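Local coordinates for protein subclass B3 metallo-beta-lactamase (Sphingobium indicum, PDB 7LUU) that probably hydrolyses beta-lactam antibiotics at a two-zinc active site, as a subclass B3 metallo-beta-lactamase, at residues Ser145-Gly148 and Ala149-Leu152. Sequence-based numbering, arbitrary orientation.
With SO4 (sulfate ion), chain B.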
ATOM      1  N   SER A 145      -8.091  -4.916  -4.357  1.00 13.87           N
ATOM      2  CA  SER A 145      -8.273  -5.821  -5.480  1.00 14.19           C
ATOM      3  C   SER A 145      -9.041  -7.066  -5.071  1.00 13.30           C
ATOM      4  O   SER A 145      -9.272  -7.352  -3.879  1.00 14.79           O
ATOM      5  CB  SER A 145      -6.930  -6.229  -6.048  1.00 14.93           C
ATOM      6  OG  SER A 145      -6.258  -7.052  -5.123  1.00 16.41           O
ATOM      7  N   ARG A 146      -9.436  -7.833  -6.086  1.00 16.48           N
ATOM      8  CA  ARG A 146     -10.133  -9.096  -5.817  1.00 16.15           C
ATOM      9  C   ARG A 146      -9.289 -10.023  -4.923  1.00 17.97           C
ATOM     10  O   ARG A 146      -9.770 -10.498  -3.882  1.00 18.72           O
ATOM     11  CB  ARG A 146     -10.528  -9.780  -7.144  1.00 19.29           C
ATOM     12  CG  ARG A 146     -11.345 -11.074  -6.853  1.00 21.86           C
ATOM     13  CD  ARG A 146     -11.693 -11.806  -8.144  1.00 28.81           C
ATOM     14  NE  ARG A 146     -10.475 -12.333  -8.776  1.00 33.80           N
ATOM     15  CZ  ARG A 146      -9.940 -13.530  -8.505  1.00 32.35           C
ATOM     16  NH1 ARG A 146      -8.847 -13.881  -9.119  1.00 31.27           N
ATOM     17  NH2 ARG A 146     -10.466 -14.351  -7.597  1.00 36.08           N
ATOM     18  N   ARG A 147      -8.029 -10.304  -5.325  1.00 16.70           N
ATOM     19  CA  ARG A 147      -7.174 -11.175  -4.521  1.00 17.32           C
ATOM     20  C   ARG A 147      -6.767 -10.523  -3.214  1.00 15.52           C
ATOM     21  O   ARG A 147      -6.641 -11.203  -2.164  1.00 16.36           O
ATOM     22  CB  ARG A 147      -5.937 -11.577  -5.347  1.00 15.56           C
ATOM     23  CG  ARG A 147      -6.278 -12.563  -6.459  1.00 19.09           C
ATOM     24  CD  ARG A 147      -6.852 -13.914  -5.984  1.00 22.71           C
ATOM     25  NE  ARG A 147      -6.112 -14.494  -4.876  1.00 20.39           N
ATOM     26  CZ  ARG A 147      -4.925 -15.098  -4.968  1.00 20.53           C
ATOM     27  NH1 ARG A 147      -4.365 -15.301  -6.185  1.00 19.37           N
ATOM     28  NH2 ARG A 147      -4.329 -15.546  -3.842  1.00 22.45           N
ATOM     29  N   GLY A 148      -6.519  -9.222  -3.270  1.00 15.27           N
ATOM     30  CA  GLY A 148      -6.202  -8.484  -2.058  1.00 13.51           C
ATOM     31  C   GLY A 148      -7.313  -8.597  -1.033  1.00 15.36           C
ATOM     32  O   GLY A 148      -7.054  -8.862   0.139  1.00 14.57           O
ATOM     33  N   ALA A 149      -8.564  -8.393  -1.473  1.00 16.07           N
ATOM     34  CA  ALA A 149      -9.710  -8.495  -0.569  1.00 18.88           C
ATOM     35  C   ALA A 149      -9.802  -9.868   0.092  1.00 17.32           C
ATOM     36  O   ALA A 149     -10.203  -9.987   1.271  1.00 15.90           O
ATOM     37  CB  ALA A 149     -11.007  -8.209  -1.328  1.00 17.79           C
ATOM     38  N   GLU A 150      -9.473 -10.904  -0.654  1.00 15.07           N
ATOM     39  CA  GLU A 150      -9.508 -12.255  -0.085  1.00 15.65           C
ATOM     40  C   GLU A 150      -8.504 -12.386   1.059  1.00 15.27           C
ATOM     41  O   GLU A 150      -8.822 -12.983   2.112  1.00 17.28           O
ATOM     42  CB  GLU A 150      -9.169 -13.301  -1.152  1.00 19.13           C
ATOM     43  CG  GLU A 150     -10.232 -13.424  -2.243  1.00 17.98           C
ATOM     44  CD  GLU A 150      -9.831 -14.366  -3.358  1.00 30.27           C
ATOM     45  OE1 GLU A 150      -8.689 -14.847  -3.388  1.00 25.85           O
ATOM     46  OE2 GLU A 150     -10.716 -14.642  -4.208  1.00 32.80           O
ATOM     47  N   GLY A 151      -7.315 -11.802   0.876  1.00 16.21           N
ATOM     48  CA  GLY A 151      -6.327 -11.810   1.940  1.00 18.63           C
ATOM     49  C   GLY A 151      -6.731 -10.933   3.100  1.00 16.95           C
ATOM     50  O   GLY A 151      -6.428 -11.254   4.242  1.00 16.10           O
ATOM     51  N   LEU A 152      -7.412  -9.809   2.817  1.00 14.47           N
ATOM     52  CA  LEU A 152      -7.846  -8.934   3.912  1.00 13.72           C
ATOM     53  C   LEU A 152      -8.910  -9.621   4.751  1.00 15.47           C
ATOM     54  O   LEU A 152      -8.916  -9.482   5.965  1.00 14.59           O
ATOM     55  CB  LEU A 152      -8.381  -7.599   3.340  1.00 13.47           C
ATOM     56  CG  LEU A 152      -7.307  -6.718   2.667  1.00 14.97           C
ATOM     57  CD1 LEU A 152      -8.017  -5.491   2.045  1.00 16.39           C
ATOM     58  CD2 LEU A 152      -6.263  -6.245   3.692  1.00 21.24           C
TER
HETATM   59  S   SO4 B 326      -8.263 -10.962 -11.186  1.00 85.80           S
HETATM   60  O1  SO4 B 326      -8.402 -12.216 -11.918  1.00 90.10           O
HETATM   61  O2  SO4 B 326      -7.637 -11.239  -9.899  1.00 89.37           O
HETATM   62  O3  SO4 B 326      -7.403 -10.073 -11.970  1.00 86.82           O
HETATM   63  O4  SO4 B 326      -9.579 -10.373 -10.940  1.00 83.44           O
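Glu150 reaches back along the first turn of helix 146-154 and divides its carboxylate between Arg146 and Arg147, a worked example of a salt-bridge network at a helix N-terminus. The helix belongs to a beta-alpha-beta unit of the metallo-beta-lactamase fold, linking strands 141-144 and 176-178. Beyond CG the Glu150 chain is extended (chi2 175°), which carries both oxygens out to the arginines. OE2 comes up obliquely to the Arg146 guanidinium, 3.4 Å from Arg146 NH2, in a salt bridge between side chains that run side by side and point the same way; the guanidinium and carboxylate planes stand nearly perpendicular, 84° apart. OE1 meets the edge of the second guanidinium, 3.0 Å from Arg147 NE, in a bent and weak hydrogen bond. Here the planes are only 39° apart, and the bends at chi2 and chi3 of Arg147 fold its chain round to bring NE to the carboxylate. Farther out, Arg147 NH2 has a second anionic partner in Asp160.

An edge of the Arg146 guanidinium, formed by NE and NH1, faces a sulfate, probably from the crystallisation liquor, whose sulfur lies in the plane of the group. NE donates to sulfate O4 (3.1 Å) almost straight, and NH1 to O2 (3.0 Å). Arg146 thus sits between two anions, which should help to fix the rotation of its guanidinium.

Beneath this charged surface, backbone bonds one turn apart hold the helix, among them Ala149 N to Ser145 O at 2.7 Å. On the buried side, Leu152 packs against both flanking strands and against Ser120 and Pro123. Ser145 is the N-cap: its OG, also hydrogen-bonded to Gly203 O, accepts from Gly148 N at 2.9 Å.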